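Local structure of insecticidal Delta-Endotoxin Cry8Ea1 (Bacillus Thuringiensis, 3EB7) at residues D38-W41 / Q47-I50; Y82-T87 / R106-I111; N441-Y444 / I448-I451. The protein kills insect larvae, those of Holotrichia parallela among them, probably by inserting its helical N-terminal domain into gut-cell membranes and forming pores. All coordinates share one frame; numbering follows the deposited sequence.

Contact 1. Residues D38-W41 / Q47-I50; sequences DVLW and QWEI
Where helix 26-40 ends and helix 47-59 sets off, in the helical bundle at the N-terminal end of this three-domain Cry toxin, Leu40 and Trp41 meet Gln47 and Trp48 across a short connection. The two indoles meet obliquely: Trp48 NE1 lies against NE1, CE2 and CZ2 of Trp41, and Trp41 CZ2 is 3.8 Å from Trp48 CZ2. Trp48 NE1 sits 3.0 Å above the plane of the Trp41 ring, toward its rim, and lies 3.4 Å from Trp41 CE2. The five-membered rings have centroids 5.0 Å apart and planes at 49°, a tilt that fits neither a stack nor an edge-to-face pair. Trp41 NE1 approaches Trp48 NE1 as a second donor, so the two do not bond; Trp41 NE1 gives its hydrogen to Leu75 O of helix 65-93 instead.

The Trp48 ring has a second neighbour, Leu40, whose CD2 comes over one of its faces and stands 4.0 Å from Trp48 CZ2. Leu142 of helix 133-153 packs on all three of these side chains, which places the pair of tryptophans among helices of the bundle and not merely at a local turn. Trp41 is also the first residue to leave helical geometry (phi -132°), and its CB points away from 47-50, yet the ring returns to Trp48.

On the backbone side, one water joins the helix end to the next helix: it donates to Leu40 O at 2.8 Å and accepts from Gln47 N at 2.7 Å, bridging two polar groups that make no direct bond to each other. Gln47 adds carbon contacts there. Its CG, anti to the backbone N (chi1 -167°), lies 3.5 Å from Val39 O, and a bend at chi2 carries the amide onward to helix 2-20, where OE1 is hydrogen-bonded to Thr9 OG1.

Contact 2. Residues Y82-T87 / R106-I111; sequences YQLYLT and RNRFEI
Arg108 of helix 99-119 reaches across to helix 65-93, touching it at almost every atom beyond the backbone. Its CB lies 3.8 Å from Tyr85 CA and meets the edge of the Tyr85 ring at CD1. Next, CG passes 3.8 Å from Leu84 O. CD then rests against Leu84 CB at 3.8 Å, and NE is equally near that carbon. At the tip, NH1 is 3.9 Å from Leu84 CD1, which stands over one face of the guanidinium; Asn107 ND2 lies over the opposite face. A bend at chi2 (-64°) turns the chain so that CD, NE and NH1 pass obliquely over Leu84.

The segment axes approach to 8.9 Å and are antiparallel at 152°, as befits neighbouring helices of the Cry toxin bundle. Deeper in, Tyr85 CE1 packs 3.8 Å from Phe109 CB, with the two side chains side by side and pointing the same way. Tyr85 OH is hydrogen-bonded to Asp149 of helix 133-153.

No hydrogen bond crosses between the two segments, so the arginine serves here mainly through its aliphatic carbons and a guanidinium face, while its charge has a long, weak ion pair with Asp104.

Contact 3. Residues N441-Y444 / I448-I451; sequences NTVY and ITQI
Segments 441-444 and 448-451 run antiparallel, with Val443 and Thr449 CA atoms 6.0 Å apart and Asn441 and Ile451 CA atoms 7.1 Å apart, and no backbone-to-backbone hydrogen bond links them. Thr449 fills the separation with its side chain. Its OG1 accepts a hydrogen bond from Tyr444 N at 3.3 Å, with an N-H...O angle of 159°, so a side-chain hydroxyl, not a backbone carbonyl of 448-451, receives this amide. The same oxygen lies 3.8 Å from Tyr444 CD1, at the edge of the ring and near its plane. With CG2 anti to the backbone N and OG1 beside it (chi1 -44°), the methyl is directed to the other partner, Thr442 O, at 3.2 Å.

The lack of pairing reflects the fold. Both strands belong to the C-terminal beta-sandwich domain of the toxin, but to different sheets: 442-443 is an outermost strand beside 482-491, and 448-452 lies between 234-235 and 578-588. The short connection thus passes from one sheet to the other, and Asn441, Val443, Thr449 and Ile451 are buried here. Ile451 points toward 441-444, its CG2 4.2 Å from Asn441 OD1, and it also packs on Ile487 of strand 482-491. Asn441 has its polar partners elsewhere: OD1 binds Lys455 NZ and ND2 binds Arg488 O.

A water near the connection donates to Tyr444 O at 2.9 Å; its very short approach to Thr449 OG1 is doubtful in detail. The Tyr444 ring itself makes a cation-pi contact with Lys447.

How the contacts relate
From the N terminus, contact 1 closes first, spanning the short connection between helices 26-40 and 47-59. Contact 2 follows, closing the longer excursion through which helix 65-93 turns back into helix 99-119. Contact 3 comes much later and closes a tight connection between two sheets. All three are in series, so none encloses or crosses another. Contacts 1 and 2 share the helical domain and touch directly, Trp41 CH2 lying 3.7 Å from Tyr82 CD1, although their centres are 19 Å apart. Contact 3, in the C-terminal beta domain, stays separate: its nearest atoms are about 22 Å from contact 1 and about 21 Å from contact 2.

Contact 1. Residues D38-W41 / Q47-I50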
loop_
_atom_site.group_PDB
_atom_site.type_symbol
_atom_site.label_atom_id
_atom_site.label_comp_id
_atom_site.label_asym_id
_atom_site.label_seq_id
_atom_site.Cartn_x
_atom_site.Cartn_y
_atom_site.Cartn_z
ATOM N N ASP A 38 -14.392 17.302 2.836
ATOM C CA ASP A 38 -15.291 16.992 1.727
ATOM C C ASP A 38 -15.501 15.512 1.508
ATOM O O ASP A 38 -16.613 15.105 1.162
ATOM C CB ASP A 38 -14.788 17.573 0.410
ATOM C CG ASP A 38 -15.269 18.978 0.172
ATOM O OD1 ASP A 38 -15.170 19.408 -1.008
ATOM O OD2 ASP A 38 -15.731 19.659 1.136
ATOM N N VAL A 39 -14.435 14.727 1.665
ATOM C CA VAL A 39 -14.483 13.300 1.402
ATOM C C VAL A 39 -15.189 12.605 2.579
ATOM O O VAL A 39 -16.115 11.802 2.375
ATOM C CB VAL A 39 -13.063 12.732 1.126
ATOM C CG1 VAL A 39 -13.078 11.192 0.884
ATOM C CG2 VAL A 39 -12.446 13.432 -0.064
ATOM N N LEU A 40 -14.801 12.956 3.805
ATOM C CA LEU A 40 -15.299 12.270 4.992
ATOM C C LEU A 40 -16.667 12.746 5.480
ATOM O O LEU A 40 -17.405 12.006 6.114
ATOM C CB LEU A 40 -14.233 12.290 6.105
ATOM C CG LEU A 40 -12.982 11.421 5.830
ATOM C CD1 LEU A 40 -11.879 11.672 6.844
ATOM C CD2 LEU A 40 -13.338 9.939 5.782
ATOM N N TRP A 41 -17.013 13.983 5.163
ATOM C CA TRP A 41 -18.323 14.513 5.530
ATOM C C TRP A 41 -18.958 15.183 4.312
ATOM O O TRP A 41 -19.005 16.413 4.237
ATOM C CB TRP A 41 -18.222 15.456 6.733
ATOM C CG TRP A 41 -17.839 14.733 7.990
ATOM C CD1 TRP A 41 -18.664 13.984 8.808
ATOM C CD2 TRP A 41 -16.527 14.638 8.560
ATOM N NE1 TRP A 41 -17.940 13.449 9.845
ATOM C CE2 TRP A 41 -16.633 13.835 9.721
ATOM C CE3 TRP A 41 -15.276 15.175 8.217
ATOM C CZ2 TRP A 41 -15.523 13.564 10.554
ATOM C CZ3 TRP A 41 -14.180 14.897 9.029
ATOM C CH2 TRP A 41 -14.312 14.104 10.195
ATOM N N GLN A 47 -20.616 8.961 5.621
ATOM C CA GLN A 47 -19.526 8.278 4.906
ATOM C C GLN A 47 -18.867 7.217 5.818
ATOM O O GLN A 47 -18.370 6.219 5.348
ATOM C CB GLN A 47 -18.544 9.297 4.297
ATOM C CG GLN A 47 -17.551 8.744 3.273
ATOM C CD GLN A 47 -18.204 8.192 2.005
ATOM O OE1 GLN A 47 -17.677 7.272 1.392
ATOM N NE2 GLN A 47 -19.380 8.710 1.646
ATOM N N TRP A 48 -18.939 7.404 7.133
ATOM C CA TRP A 48 -18.418 6.416 8.085
ATOM C C TRP A 48 -19.226 5.095 8.165
ATOM O O TRP A 48 -18.667 4.028 8.468
ATOM C CB TRP A 48 -18.272 7.042 9.477
ATOM C CG TRP A 48 -17.403 8.292 9.465
ATOM C CD1 TRP A 48 -17.810 9.566 9.264
ATOM C CD2 TRP A 48 -15.985 8.343 9.626
ATOM N NE1 TRP A 48 -16.734 10.432 9.314
ATOM C CE2 TRP A 48 -15.601 9.703 9.540
ATOM C CE3 TRP A 48 -15.004 7.372 9.871
ATOM C CZ2 TRP A 48 -14.270 10.116 9.675
ATOM C CZ3 TRP A 48 -13.701 7.774 10.008
ATOM C CH2 TRP A 48 -13.333 9.134 9.897
ATOM N N GLU A 49 -20.535 5.183 7.911
ATOM C CA GLU A 49 -21.396 3.994 7.844
ATOM C C GLU A 49 -20.940 3.109 6.690
ATOM O O GLU A 49 -20.927 1.920 6.824
ATOM C CB GLU A 49 -22.884 4.386 7.701
ATOM C CG GLU A 49 -23.799 3.295 7.137
ATOM C CD GLU A 49 -24.047 2.114 8.106
ATOM O OE1 GLU A 49 -23.500 2.099 9.226
ATOM O OE2 GLU A 49 -24.815 1.177 7.735
ATOM N N ILE A 50 -20.537 3.704 5.567
ATOM C CA ILE A 50 -19.908 2.956 4.468
ATOM C C ILE A 50 -18.647 2.129 4.852
ATOM O O ILE A 50 -18.483 0.999 4.372
ATOM C CB ILE A 50 -19.671 3.913 3.265
ATOM C CG1 ILE A 50 -21.034 4.428 2.770
ATOM C CG2 ILE A 50 -18.865 3.232 2.111
ATOM C CD1 ILE A 50 -20.949 5.611 1.819
HETATM O O HOH W 1 -19.994 11.288 6.928
#

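Contact 2. Residues Y82-T87 / R106-I111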
loop_
_atom_site.group_PDB
_atom_site.type_symbol
_atom_site.label_atom_id
_atom_site.label_comp_id
_atom_site.label_asym_id
_atom_site.label_seq_id
_atom_site.Cartn_x
_atom_site.Cartn_y
_atom_site.Cartn_z
ATOM N N TYR A 82 -15.195 19.698 12.988
ATOM C CA TYR A 82 -14.176 19.881 11.965
ATOM C C TYR A 82 -14.443 21.043 11.005
ATOM O O TYR A 82 -13.492 21.687 10.580
ATOM C CB TYR A 82 -13.968 18.597 11.177
ATOM C CG TYR A 82 -12.722 17.847 11.594
ATOM C CD1 TYR A 82 -12.804 16.685 12.382
ATOM C CD2 TYR A 82 -11.444 18.307 11.195
ATOM C CE1 TYR A 82 -11.644 16.001 12.765
ATOM C CE2 TYR A 82 -10.300 17.642 11.552
ATOM C CZ TYR A 82 -10.403 16.492 12.339
ATOM O OH TYR A 82 -9.257 15.846 12.691
ATOM N N GLN A 83 -15.713 21.299 10.655
ATOM C CA GLN A 83 -16.072 22.474 9.822
ATOM C C GLN A 83 -15.682 23.777 10.518
ATOM O O GLN A 83 -15.098 24.659 9.906
ATOM C CB GLN A 83 -17.562 22.513 9.479
ATOM C CG GLN A 83 -18.127 21.149 9.158
ATOM C CD GLN A 83 -18.738 21.077 7.781
ATOM O OE1 GLN A 83 -18.028 21.166 6.757
ATOM N NE2 GLN A 83 -20.066 20.895 7.735
ATOM N N LEU A 84 -15.993 23.854 11.804
ATOM C CA LEU A 84 -15.688 24.996 12.641
ATOM C C LEU A 84 -14.176 25.205 12.820
ATOM O O LEU A 84 -13.707 26.337 12.855
ATOM C CB LEU A 84 -16.376 24.848 13.998
ATOM C CG LEU A 84 -17.884 24.604 13.991
ATOM C CD1 LEU A 84 -18.350 24.230 15.376
ATOM C CD2 LEU A 84 -18.658 25.826 13.484
ATOM N N TYR A 85 -13.430 24.111 12.955
ATOM C CA TYR A 85 -11.971 24.176 12.994
ATOM C C TYR A 85 -11.419 24.636 11.643
ATOM O O TYR A 85 -10.540 25.487 11.595
ATOM C CB TYR A 85 -11.386 22.829 13.381
ATOM C CG TYR A 85 -9.885 22.767 13.373
ATOM C CD1 TYR A 85 -9.113 23.656 14.151
ATOM C CD2 TYR A 85 -9.216 21.788 12.624
ATOM C CE1 TYR A 85 -7.723 23.578 14.146
ATOM C CE2 TYR A 85 -7.810 21.710 12.610
ATOM C CZ TYR A 85 -7.081 22.592 13.381
ATOM O OH TYR A 85 -5.706 22.509 13.379
ATOM N N LEU A 86 -11.938 24.092 10.545
ATOM C CA LEU A 86 -11.536 24.619 9.225
ATOM C C LEU A 86 -11.842 26.116 9.062
ATOM O O LEU A 86 -11.001 26.871 8.561
ATOM C CB LEU A 86 -12.177 23.829 8.082
ATOM C CG LEU A 86 -11.857 24.296 6.665
ATOM C CD1 LEU A 86 -10.365 24.131 6.378
ATOM C CD2 LEU A 86 -12.735 23.554 5.650
ATOM N N THR A 87 -13.031 26.550 9.475
ATOM C CA THR A 87 -13.392 27.961 9.348
ATOM C C THR A 87 -12.498 28.847 10.242
ATOM O O THR A 87 -12.107 29.933 9.826
ATOM C CB THR A 87 -14.899 28.201 9.605
ATOM O OG1 THR A 87 -15.650 27.539 8.586
ATOM C CG2 THR A 87 -15.259 29.712 9.588
ATOM N N ARG A 106 -7.284 27.955 18.438
ATOM C CA ARG A 106 -6.741 27.150 19.516
ATOM C C ARG A 106 -7.875 26.370 20.207
ATOM O O ARG A 106 -7.771 25.165 20.450
ATOM C CB ARG A 106 -6.037 28.068 20.503
ATOM C CG ARG A 106 -5.298 27.381 21.605
ATOM C CD ARG A 106 -5.111 28.301 22.826
ATOM N NE ARG A 106 -4.597 29.617 22.441
ATOM C CZ ARG A 106 -4.827 30.743 23.114
ATOM N NH1 ARG A 106 -5.569 30.723 24.226
ATOM N NH2 ARG A 106 -4.315 31.894 22.667
ATOM N N ASN A 107 -8.963 27.079 20.501
ATOM C CA ASN A 107 -10.149 26.514 21.130
ATOM C C ASN A 107 -10.816 25.401 20.287
ATOM O O ASN A 107 -11.246 24.396 20.821
ATOM C CB ASN A 107 -11.104 27.676 21.507
ATOM C CG ASN A 107 -12.560 27.240 21.717
ATOM O OD1 ASN A 107 -12.883 26.492 22.657
ATOM N ND2 ASN A 107 -13.461 27.757 20.860
ATOM N N ARG A 108 -10.857 25.557 18.969
ATOM C CA ARG A 108 -11.489 24.553 18.109
ATOM C C ARG A 108 -10.651 23.265 18.073
ATOM O O ARG A 108 -11.193 22.170 18.004
ATOM C CB ARG A 108 -11.681 25.081 16.672
ATOM C CG ARG A 108 -12.673 26.210 16.504
ATOM C CD ARG A 108 -14.066 25.779 16.864
ATOM N NE ARG A 108 -14.977 26.925 16.922
ATOM C CZ ARG A 108 -16.116 26.949 17.629
ATOM N NH1 ARG A 108 -16.500 25.882 18.339
ATOM N NH2 ARG A 108 -16.879 28.044 17.619
ATOM N N PHE A 109 -9.329 23.449 18.083
ATOM C CA PHE A 109 -8.334 22.409 18.029
ATOM C C PHE A 109 -8.398 21.583 19.308
ATOM O O PHE A 109 -8.319 20.354 19.259
ATOM C CB PHE A 109 -6.927 23.040 17.857
ATOM C CG PHE A 109 -5.804 22.125 18.275
ATOM C CD1 PHE A 109 -5.162 21.310 17.335
ATOM C CD2 PHE A 109 -5.408 22.048 19.631
ATOM C CE1 PHE A 109 -4.152 20.420 17.742
ATOM C CE2 PHE A 109 -4.417 21.183 20.039
ATOM C CZ PHE A 109 -3.786 20.352 19.094
ATOM N N GLU A 110 -8.543 22.264 20.443
ATOM C CA GLU A 110 -8.601 21.599 21.741
ATOM C C GLU A 110 -9.897 20.849 21.886
ATOM O O GLU A 110 -9.943 19.805 22.510
ATOM C CB GLU A 110 -8.473 22.607 22.880
ATOM C CG GLU A 110 -7.090 23.276 23.025
ATOM C CD GLU A 110 -7.106 24.450 24.039
ATOM O OE1 GLU A 110 -8.077 24.569 24.823
ATOM O OE2 GLU A 110 -6.150 25.259 24.050
ATOM N N ILE A 111 -10.959 21.381 21.298
ATOM C CA ILE A 111 -12.243 20.661 21.271
ATOM C C ILE A 111 -12.120 19.386 20.441
ATOM O O ILE A 111 -12.636 18.346 20.832
ATOM C CB ILE A 111 -13.429 21.560 20.766
ATOM C CG1 ILE A 111 -13.881 22.535 21.879
ATOM C CG2 ILE A 111 -14.590 20.703 20.197
ATOM C CD1 ILE A 111 -14.553 23.797 21.370
#

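Contact 3. Residues N441-Y444 / I448-I451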
loop_
_atom_site.group_PDB
_atom_site.type_symbol
_atom_site.label_atom_id
_atom_site.label_comp_id
_atom_site.label_asym_id
_atom_site.label_seq_id
_atom_site.Cartn_x
_atom_site.Cartn_y
_atom_site.Cartn_z
ATOM N N ASN A 441 13.843 5.088 -8.863
ATOM C CA ASN A 441 14.520 5.459 -7.603
ATOM C C ASN A 441 15.157 6.874 -7.659
ATOM O O ASN A 441 16.379 7.057 -7.482
ATOM C CB ASN A 441 15.564 4.410 -7.210
ATOM C CG ASN A 441 14.952 3.085 -6.838
ATOM O OD1 ASN A 441 13.870 3.036 -6.242
ATOM N ND2 ASN A 441 15.639 1.994 -7.182
ATOM N N THR A 442 14.313 7.862 -7.916
ATOM C CA THR A 442 14.717 9.252 -8.028
ATOM C C THR A 442 15.075 9.774 -6.657
ATOM O O THR A 442 14.365 9.511 -5.699
ATOM C CB THR A 442 13.579 10.114 -8.639
ATOM O OG1 THR A 442 13.295 9.634 -9.953
ATOM C CG2 THR A 442 13.947 11.608 -8.744
ATOM N N VAL A 443 16.175 10.522 -6.587
ATOM C CA VAL A 443 16.617 11.223 -5.370
ATOM C C VAL A 443 16.440 12.717 -5.624
ATOM O O VAL A 443 17.020 13.269 -6.585
ATOM C CB VAL A 443 18.110 10.871 -5.019
ATOM C CG1 VAL A 443 18.580 11.542 -3.724
ATOM C CG2 VAL A 443 18.269 9.373 -4.887
ATOM N N TYR A 444 15.620 13.339 -4.771
ATOM C CA TYR A 444 15.315 14.772 -4.815
ATOM C C TYR A 444 16.287 15.634 -4.012
ATOM O O TYR A 444 16.689 15.250 -2.915
ATOM C CB TYR A 444 13.871 15.045 -4.348
ATOM C CG TYR A 444 12.875 14.246 -5.157
ATOM C CD1 TYR A 444 12.481 12.975 -4.743
ATOM C CD2 TYR A 444 12.367 14.741 -6.367
ATOM C CE1 TYR A 444 11.595 12.209 -5.501
ATOM C CE2 TYR A 444 11.491 13.993 -7.124
ATOM C CZ TYR A 444 11.105 12.727 -6.686
ATOM O OH TYR A 444 10.230 11.981 -7.433
ATOM N N ILE A 448 13.115 14.936 1.498
ATOM C CA ILE A 448 13.539 13.694 2.115
ATOM C C ILE A 448 13.063 12.557 1.194
ATOM O O ILE A 448 11.857 12.430 0.924
ATOM C CB ILE A 448 12.939 13.558 3.565
ATOM C CG1 ILE A 448 13.461 14.704 4.459
ATOM C CG2 ILE A 448 13.219 12.157 4.151
ATOM C CD1 ILE A 448 12.871 14.828 5.855
ATOM N N THR A 449 13.999 11.772 0.655
ATOM C CA THR A 449 13.632 10.654 -0.223
ATOM C C THR A 449 13.603 9.359 0.570
ATOM O O THR A 449 14.579 9.012 1.218
ATOM C CB THR A 449 14.602 10.537 -1.433
ATOM O OG1 THR A 449 14.833 11.854 -1.977
ATOM C CG2 THR A 449 14.003 9.706 -2.495
ATOM N N GLN A 450 12.475 8.648 0.548
ATOM C CA GLN A 450 12.421 7.308 1.166
ATOM C C GLN A 450 12.600 6.239 0.112
ATOM O O GLN A 450 11.919 6.270 -0.916
ATOM C CB GLN A 450 11.105 7.083 1.917
ATOM C CG GLN A 450 10.962 7.976 3.144
ATOM C CD GLN A 450 9.640 7.773 3.854
ATOM O OE1 GLN A 450 8.851 6.906 3.486
ATOM N NE2 GLN A 450 9.399 8.553 4.881
ATOM N N ILE A 451 13.532 5.314 0.359
ATOM C CA ILE A 451 13.872 4.272 -0.583
ATOM C C ILE A 451 13.897 2.973 0.178
ATOM O O ILE A 451 14.897 2.665 0.839
ATOM C CB ILE A 451 15.284 4.439 -1.221
ATOM C CG1 ILE A 451 15.554 5.906 -1.618
ATOM C CG2 ILE A 451 15.488 3.389 -2.368
ATOM C CD1 ILE A 451 15.111 6.294 -3.036
HETATM O O HOH W 2 16.530 13.263 -0.878
#